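Side-chain contacts in beta-porphyranase (Bacteroides plebeius, PDB 4AWD), which cleaves the beta-1,4 linkages of the sulfated red-seaweed polysaccharide porphyran, releasing mostly a sulfated disaccharide: residues D56-K61 against A66-K71; P73-G78 against A82-E87; I98-L103 against T145-T150. One frame throughout, in Å; residues are numbered along the deposited sequence.

Contact 1 (D56-K61 against A66-K71); sequences DEFNGK and AKWHAK. With CA (calcium ion), chain C.
D56 and W68 meet where an Asx turn, at the start of the calcium-binding loop of this GH16 beta-jelly-roll, faces the short strand 68-69. Their side chains run past each other in opposite directions, and the carboxylate comes up to the rim of the indole with its plane turned 30° from the ring. D56 OD2 lies at the ring edge, in the indole plane, and accepts from W68 NE1 at 2.8 Å. The bond is fairly straight (157°), and the N-H reaches OD2 from its anti side, somewhat out of the carboxylate plane. With CG anti to the backbone N (chi1 -153°), D56 can reach the indole with one oxygen while the other serves its own loop: D56 OD1 accepts from F58 N at 2.8 Å, again from the anti side. That second bond closes the Asx turn, and the two together fix the rotation of the carboxylate.

Water 1 adds a weak bond to OD2 and itself accepts from K67 NZ at 2.7 Å. The ammonium is held by T55 O and Y29 OH and meets the carboxylate by way of this water; its nearby charge would still tend to keep D56 ionised.

F58 crosses W68 at about a right angle, side chain to side chain, its ring oblique to the indole, with F58 CE1 3.9 Å from W68 NE1. F58 CZ lies above one indole face near its rim, and K67 CG lies over the opposite face. V314 of strand 308-321 touches both aromatic side chains.

On the far side of the loop, E57 O and N59 OD1 each bind calcium at 2.4 Å; G94 O and D312 O are further ligands. A calcium-bound water, water 2, donates to E57 OE1 at 2.7 Å.

Contact 2 (P73-G78 against A82-E87); sequences PYWTNG and ATFKAE
The indole of W75 receives the edge of the F84 ring on one face, an edge-to-face pair with centroids 4.8 Å apart (five-membered ring of W75) and planes at 71°. F84 CZ stands over the centre of the indole, and F84 CE2 comes within 3.6 Å of W75 CG; seen from the phenyl, W75 CD1 lies at the edge, in its plane. The pair sits in the GH16 jelly-roll, where the loop after strand 68-69 folds over strand 82-84, itself paired parallel with strand 117-126. W75 probably binds substrate, as in related enzymes, and packs beside E287, another likely substrate residue, so F84 probably backs part of the glycan cleft.

The loop backbone packs closely against the phenyl: W75 O is 3.2 Å from F84 CD2, and G78 CA is 3.4 Å from F84 CE2. G78 is then tied to the strand by T83. A first torsion of -178° swings the threonine OG1 away from its own N, and it accepts from G78 N at 3.0 Å in a nearly straight bond (169°). One residue back along the strand, A82 O receives a CA-H...O contact from G78 CA at 3.2 Å.

Contact 3 (I98-L103 against T145-T150); sequences IINTVL and TTMSST
N100, packed against M147, is joined to S148, which follows M147, through water 3: the water donates to S148 O at 2.8 Å and accepts from N100 ND2 at 2.9 Å. The bridge links two parts of the GH16 beta-jelly-roll. N100 sits at the break in strand 95-107, between the strand residues 98-99 and 101-103, while T145-S148 form the loop leading into strand 149-163. T286 OG1 adds a weak bond to S148 O, and the side chain of S148 is held by E287 N, so this loop is fastened to the segment carrying E287, a probable substrate-binding residue.

No direct hydrogen bond links the two segments. What touches is the flat amide of N100 and the thioether of M147, the two side chains lying head to tail with M147 SD and CE over one face of the amide. M147 SD lies 3.8 Å from N100 CB and equally near N100 CG, so the sulfur rests on the root of the amide. On the nitrogen side, M147 CB comes to 3.9 Å from N100 ND2. T145 CG2 also approaches ND2, though the model crowds that methyl group against its own loop and its exact place is doubtful.

The two ends of the amide fare differently. ND2 has the water, but OD1 is buried here and has no polar partner anywhere in the model. Instead a methyl group sits above the amide plane beside it: the M147 chain, extended at chi2, bends at chi3 (68°) and turns CE toward the amide, leaving M147 CE 3.4 Å from N100 OD1.

From the N terminus the chain passes strand 46-50 and enters the calcium loop; contact 1 closes the short turn back to strand 68-69. Contact 2 then closes the next turn, folding 73-78 onto strand 82-84. Contact 3 spans a much longer excursion of the chain, which includes strands 117-126 and 134-141, joining strand 95-107 to the approach of strand 149-163. The three follow in series, none nested or crossed. Contacts 1 and 2 touch directly: K71 NZ bonds to T76 O. Contacts 2 and 3 also meet, with A82 CB packed on M147 CE and T83 CG2 near L103 CD2. Contacts 1 and 3 do not touch, yet strand 117-126 pairs with strands 68-69, 82-84 and 95-107 alike.

Contact 1 (D56-K61 against A66-K71)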
# COMPACT_ATOMS: atom_id res chain seq x y z
N ASP A 56 14.42 -2.52 1.97
CA ASP A 56 15.26 -1.67 1.14
C ASP A 56 15.37 -0.25 1.67
O ASP A 56 14.35 0.43 1.92
CB ASP A 56 14.72 -1.61 -0.30
CG ASP A 56 15.82 -1.32 -1.32
OD1 ASP A 56 16.76 -0.53 -1.03
OD2 ASP A 56 15.74 -1.89 -2.43
N GLU A 57 16.61 0.21 1.78
CA GLU A 57 16.91 1.53 2.27
C GLU A 57 16.93 2.54 1.13
O GLU A 57 16.90 3.75 1.35
CB GLU A 57 18.26 1.52 3.00
CG GLU A 57 18.32 0.59 4.20
CD GLU A 57 17.31 0.95 5.30
OE1 GLU A 57 17.00 2.15 5.49
OE2 GLU A 57 16.86 0.01 5.99
N PHE A 58 16.97 2.05 -0.10
CA PHE A 58 17.01 2.90 -1.29
C PHE A 58 18.17 3.90 -1.22
O PHE A 58 18.04 5.07 -1.59
CB PHE A 58 15.67 3.62 -1.55
CG PHE A 58 14.45 2.72 -1.51
CD1 PHE A 58 14.24 1.75 -2.49
CD2 PHE A 58 13.50 2.87 -0.50
CE1 PHE A 58 13.10 0.93 -2.45
CE2 PHE A 58 12.36 2.05 -0.44
CZ PHE A 58 12.15 1.08 -1.42
N ASN A 59 19.31 3.44 -0.73
CA ASN A 59 20.47 4.33 -0.53
C ASN A 59 21.52 4.19 -1.63
O ASN A 59 22.61 4.76 -1.53
CB ASN A 59 21.07 4.16 0.88
CG ASN A 59 20.19 4.78 1.98
OD1 ASN A 59 19.19 5.45 1.69
ND2 ASN A 59 20.56 4.56 3.24
N GLY A 60 21.18 3.45 -2.68
CA GLY A 60 22.05 3.28 -3.82
C GLY A 60 21.81 4.25 -4.96
O GLY A 60 21.18 5.30 -4.80
N LYS A 61 22.31 3.87 -6.14
CA LYS A 61 22.25 4.73 -7.32
C LYS A 61 21.04 4.42 -8.21
O LYS A 61 20.74 5.18 -9.14
CB LYS A 61 23.56 4.61 -8.12
CG LYS A 61 24.82 4.34 -7.27
CD LYS A 61 26.11 4.24 -8.13
CE LYS A 61 26.19 2.94 -8.95
NZ LYS A 61 26.55 1.73 -8.14
N ALA A 66 16.55 -6.64 -8.90
CA ALA A 66 16.39 -8.02 -8.42
C ALA A 66 15.23 -8.15 -7.42
O ALA A 66 14.55 -9.17 -7.39
CB ALA A 66 17.69 -8.55 -7.79
N LYS A 67 14.99 -7.09 -6.65
CA LYS A 67 14.00 -7.08 -5.56
C LYS A 67 12.65 -6.42 -5.92
O LYS A 67 11.62 -6.74 -5.30
CB LYS A 67 14.59 -6.35 -4.34
CG LYS A 67 13.87 -6.62 -3.02
CD LYS A 67 14.62 -5.98 -1.85
CE LYS A 67 15.94 -6.70 -1.53
NZ LYS A 67 16.66 -5.97 -0.42
N TRP A 68 12.67 -5.48 -6.87
CA TRP A 68 11.48 -4.66 -7.16
C TRP A 68 11.12 -4.61 -8.63
O TRP A 68 12.00 -4.57 -9.49
CB TRP A 68 11.68 -3.21 -6.67
CG TRP A 68 12.09 -3.11 -5.26
CD1 TRP A 68 13.33 -2.82 -4.80
CD2 TRP A 68 11.26 -3.29 -4.10
NE1 TRP A 68 13.33 -2.80 -3.43
CE2 TRP A 68 12.08 -3.10 -2.97
CE3 TRP A 68 9.91 -3.59 -3.90
CZ2 TRP A 68 11.60 -3.21 -1.66
CZ3 TRP A 68 9.43 -3.69 -2.60
CH2 TRP A 68 10.27 -3.50 -1.50
N HIS A 69 9.83 -4.60 -8.92
CA HIS A 69 9.33 -4.20 -10.24
C HIS A 69 9.03 -2.71 -10.21
O HIS A 69 8.15 -2.28 -9.44
CB HIS A 69 8.05 -4.94 -10.58
CG HIS A 69 8.21 -6.42 -10.75
ND1 HIS A 69 8.90 -6.98 -11.81
CD2 HIS A 69 7.72 -7.46 -10.04
CE1 HIS A 69 8.84 -8.29 -11.73
NE2 HIS A 69 8.13 -8.61 -10.66
N ALA A 70 9.74 -1.93 -11.03
CA ALA A 70 9.51 -0.46 -11.13
C ALA A 70 8.11 -0.15 -11.63
O ALA A 70 7.47 0.82 -11.18
CB ALA A 70 10.56 0.21 -12.04
N LYS A 71 7.64 -0.96 -12.59
CA LYS A 71 6.25 -0.96 -12.99
C LYS A 71 5.61 -2.29 -12.60
O LYS A 71 5.89 -3.34 -13.20
CB LYS A 71 6.11 -0.72 -14.49
CG LYS A 71 4.69 -0.37 -14.91
CD LYS A 71 4.36 -0.95 -16.29
CE LYS A 71 3.16 -0.26 -16.96
NZ LYS A 71 1.95 -0.16 -16.10
CA CA C . 17.02 5.81 2.64
O HOH W 1 17.52 -4.01 -2.00
O HOH W 2 17.73 4.61 4.55

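Contact 2 (P73-G78 against A82-E87)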
# COMPACT_ATOMS: atom_id res chain seq x y z
N PRO A 73 3.67 -5.54 -12.34
CA PRO A 73 2.98 -6.38 -13.34
C PRO A 73 1.53 -6.72 -12.95
O PRO A 73 0.81 -7.34 -13.73
CB PRO A 73 3.81 -7.66 -13.33
CG PRO A 73 4.37 -7.74 -11.95
CD PRO A 73 4.56 -6.32 -11.46
N TYR A 74 1.12 -6.32 -11.75
CA TYR A 74 -0.17 -6.75 -11.20
C TYR A 74 -1.32 -5.77 -11.43
O TYR A 74 -2.45 -6.18 -11.68
CB TYR A 74 -0.02 -7.06 -9.71
CG TYR A 74 1.07 -8.10 -9.40
CD1 TYR A 74 0.95 -9.42 -9.84
CD2 TYR A 74 2.19 -7.75 -8.64
CE1 TYR A 74 1.92 -10.36 -9.54
CE2 TYR A 74 3.16 -8.69 -8.33
CZ TYR A 74 3.02 -9.99 -8.78
OH TYR A 74 3.98 -10.92 -8.47
N TRP A 75 -1.02 -4.48 -11.32
CA TRP A 75 -1.96 -3.43 -11.60
C TRP A 75 -1.35 -2.63 -12.74
O TRP A 75 -0.56 -1.70 -12.53
CB TRP A 75 -2.16 -2.57 -10.36
CG TRP A 75 -3.33 -1.64 -10.43
CD1 TRP A 75 -4.18 -1.46 -11.48
CD2 TRP A 75 -3.75 -0.72 -9.41
NE1 TRP A 75 -5.11 -0.51 -11.18
CE2 TRP A 75 -4.88 -0.04 -9.91
CE3 TRP A 75 -3.30 -0.43 -8.11
CZ2 TRP A 75 -5.56 0.94 -9.17
CZ3 TRP A 75 -3.98 0.54 -7.37
CH2 TRP A 75 -5.10 1.22 -7.91
N THR A 76 -1.71 -3.02 -13.96
CA THR A 76 -1.04 -2.58 -15.18
C THR A 76 -1.61 -1.24 -15.68
O THR A 76 -0.87 -0.37 -16.17
CB THR A 76 -1.22 -3.68 -16.26
OG1 THR A 76 -0.27 -4.72 -16.01
CG2 THR A 76 -0.98 -3.14 -17.65
N ASN A 77 -2.92 -1.10 -15.56
CA ASN A 77 -3.61 0.12 -15.95
C ASN A 77 -4.28 0.76 -14.74
O ASN A 77 -5.15 0.15 -14.11
CB ASN A 77 -4.62 -0.17 -17.07
CG ASN A 77 -3.94 -0.73 -18.30
OD1 ASN A 77 -3.22 -0.02 -19.02
ND2 ASN A 77 -4.16 -2.02 -18.55
N GLY A 78 -3.85 1.98 -14.41
CA GLY A 78 -4.34 2.66 -13.20
C GLY A 78 -5.83 2.98 -13.22
O GLY A 78 -6.55 2.62 -14.14
N ALA A 82 -5.37 8.48 -14.05
CA ALA A 82 -3.92 8.22 -13.90
C ALA A 82 -3.57 6.76 -14.05
O ALA A 82 -4.25 5.88 -13.53
CB ALA A 82 -3.38 8.75 -12.58
N THR A 83 -2.47 6.49 -14.72
CA THR A 83 -1.93 5.15 -14.72
C THR A 83 -0.51 5.15 -14.12
O THR A 83 -0.16 6.07 -13.36
CB THR A 83 -2.06 4.48 -16.11
OG1 THR A 83 -1.56 3.14 -16.05
CG2 THR A 83 -1.34 5.28 -17.19
N PHE A 84 0.29 4.14 -14.44
CA PHE A 84 1.62 3.99 -13.83
C PHE A 84 2.70 3.82 -14.88
O PHE A 84 2.54 3.08 -15.83
CB PHE A 84 1.64 2.79 -12.88
CG PHE A 84 0.37 2.62 -12.05
CD1 PHE A 84 0.06 3.50 -11.02
CD2 PHE A 84 -0.47 1.52 -12.27
CE1 PHE A 84 -1.10 3.33 -10.24
CE2 PHE A 84 -1.63 1.34 -11.54
CZ PHE A 84 -1.95 2.23 -10.51
N LYS A 85 3.81 4.52 -14.72
CA LYS A 85 4.93 4.34 -15.62
C LYS A 85 6.21 4.08 -14.85
O LYS A 85 6.45 4.65 -13.79
CB LYS A 85 5.08 5.55 -16.53
CG LYS A 85 3.88 5.82 -17.41
CD LYS A 85 3.76 4.76 -18.50
CE LYS A 85 2.68 5.14 -19.47
NZ LYS A 85 2.00 3.98 -20.07
N ALA A 86 7.05 3.22 -15.41
CA ALA A 86 8.36 2.92 -14.85
C ALA A 86 9.23 4.17 -14.72
O ALA A 86 9.95 4.33 -13.73
CB ALA A 86 9.09 1.84 -15.67
N GLU A 87 9.15 5.06 -15.71
CA GLU A 87 9.94 6.30 -15.73
C GLU A 87 9.64 7.24 -14.57
O GLU A 87 10.44 8.15 -14.30
CB GLU A 87 9.75 7.06 -17.06
CG GLU A 87 10.17 6.29 -18.31
CD GLU A 87 9.20 5.16 -18.66
OE1 GLU A 87 8.00 5.24 -18.32
OE2 GLU A 87 9.65 4.16 -19.26

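Contact 3 (I98-L103 against T145-T150)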
# COMPACT_ATOMS: atom_id res chain seq x y z
N ILE A 98 8.52 8.28 -6.15
CA ILE A 98 7.46 8.08 -7.14
C ILE A 98 6.85 9.42 -7.48
O ILE A 98 6.13 10.00 -6.66
CB ILE A 98 6.36 7.08 -6.68
CG1 ILE A 98 6.98 5.73 -6.22
CG2 ILE A 98 5.39 6.85 -7.84
CD1 ILE A 98 5.95 4.72 -5.64
N ILE A 99 7.15 9.92 -8.67
CA ILE A 99 6.71 11.26 -9.08
C ILE A 99 5.45 11.17 -9.94
O ILE A 99 5.29 10.22 -10.73
CB ILE A 99 7.86 12.08 -9.78
CG1 ILE A 99 7.50 13.57 -9.90
CG2 ILE A 99 8.28 11.45 -11.14
CD1 ILE A 99 8.64 14.48 -10.44
N ASN A 100 4.54 12.13 -9.75
CA ASN A 100 3.34 12.26 -10.60
C ASN A 100 3.55 13.30 -11.68
O ASN A 100 3.96 14.43 -11.40
CB ASN A 100 2.12 12.64 -9.76
CG ASN A 100 1.96 11.76 -8.56
OD1 ASN A 100 1.95 10.54 -8.68
ND2 ASN A 100 1.88 12.37 -7.38
N THR A 101 3.29 12.92 -12.93
CA THR A 101 3.54 13.80 -14.06
C THR A 101 2.34 13.82 -14.98
O THR A 101 1.51 12.91 -14.96
CB THR A 101 4.75 13.31 -14.89
OG1 THR A 101 4.47 12.00 -15.41
CG2 THR A 101 6.04 13.28 -14.03
N VAL A 102 2.25 14.88 -15.78
CA VAL A 102 1.36 14.92 -16.94
C VAL A 102 1.75 13.78 -17.90
O VAL A 102 2.93 13.59 -18.18
CB VAL A 102 1.47 16.30 -17.64
CG1 VAL A 102 0.80 16.30 -18.99
CG2 VAL A 102 0.88 17.40 -16.74
N LEU A 103 0.78 13.02 -18.37
CA LEU A 103 1.07 11.99 -19.36
C LEU A 103 0.75 12.50 -20.74
O LEU A 103 -0.38 12.86 -21.02
CB LEU A 103 0.28 10.70 -19.08
CG LEU A 103 0.57 9.59 -20.09
CD1 LEU A 103 2.04 9.18 -20.05
CD2 LEU A 103 -0.31 8.42 -19.84
N THR A 145 -0.14 16.93 -3.33
CA THR A 145 -0.81 16.56 -4.55
C THR A 145 -2.10 15.86 -4.14
O THR A 145 -2.19 15.34 -3.02
CB THR A 145 0.14 15.60 -5.33
OG1 THR A 145 0.76 16.30 -6.42
CG2 THR A 145 -0.55 14.37 -5.81
N THR A 146 -3.10 15.86 -5.03
CA THR A 146 -4.34 15.13 -4.80
C THR A 146 -4.30 13.68 -5.31
O THR A 146 -5.35 13.05 -5.50
CB THR A 146 -5.55 15.84 -5.44
OG1 THR A 146 -5.23 16.17 -6.79
CG2 THR A 146 -5.97 17.10 -4.66
N MET A 147 -3.10 13.17 -5.56
CA MET A 147 -2.89 11.74 -5.83
C MET A 147 -2.35 11.05 -4.57
O MET A 147 -1.69 11.68 -3.74
CB MET A 147 -1.95 11.53 -7.03
CG MET A 147 -2.66 11.76 -8.35
SD MET A 147 -1.61 11.69 -9.81
CE MET A 147 -1.15 9.96 -9.85
N SER A 148 -2.67 9.77 -4.45
CA SER A 148 -2.39 9.02 -3.22
C SER A 148 -0.90 8.80 -3.01
O SER A 148 -0.14 8.77 -3.98
CB SER A 148 -3.08 7.66 -3.27
OG SER A 148 -2.52 6.88 -4.33
N SER A 149 -0.51 8.67 -1.75
CA SER A 149 0.79 8.12 -1.37
C SER A 149 0.42 6.89 -0.55
O SER A 149 -0.27 7.02 0.45
CB SER A 149 1.59 9.10 -0.50
OG SER A 149 1.83 10.31 -1.19
N THR A 150 0.87 5.71 -0.97
CA THR A 150 0.44 4.49 -0.30
C THR A 150 1.57 3.49 -0.08
O THR A 150 2.59 3.54 -0.74
CB THR A 150 -0.69 3.77 -1.07
OG1 THR A 150 -0.21 3.39 -2.36
CG2 THR A 150 -1.92 4.65 -1.23
O HOH W 3 1.54 10.83 -4.89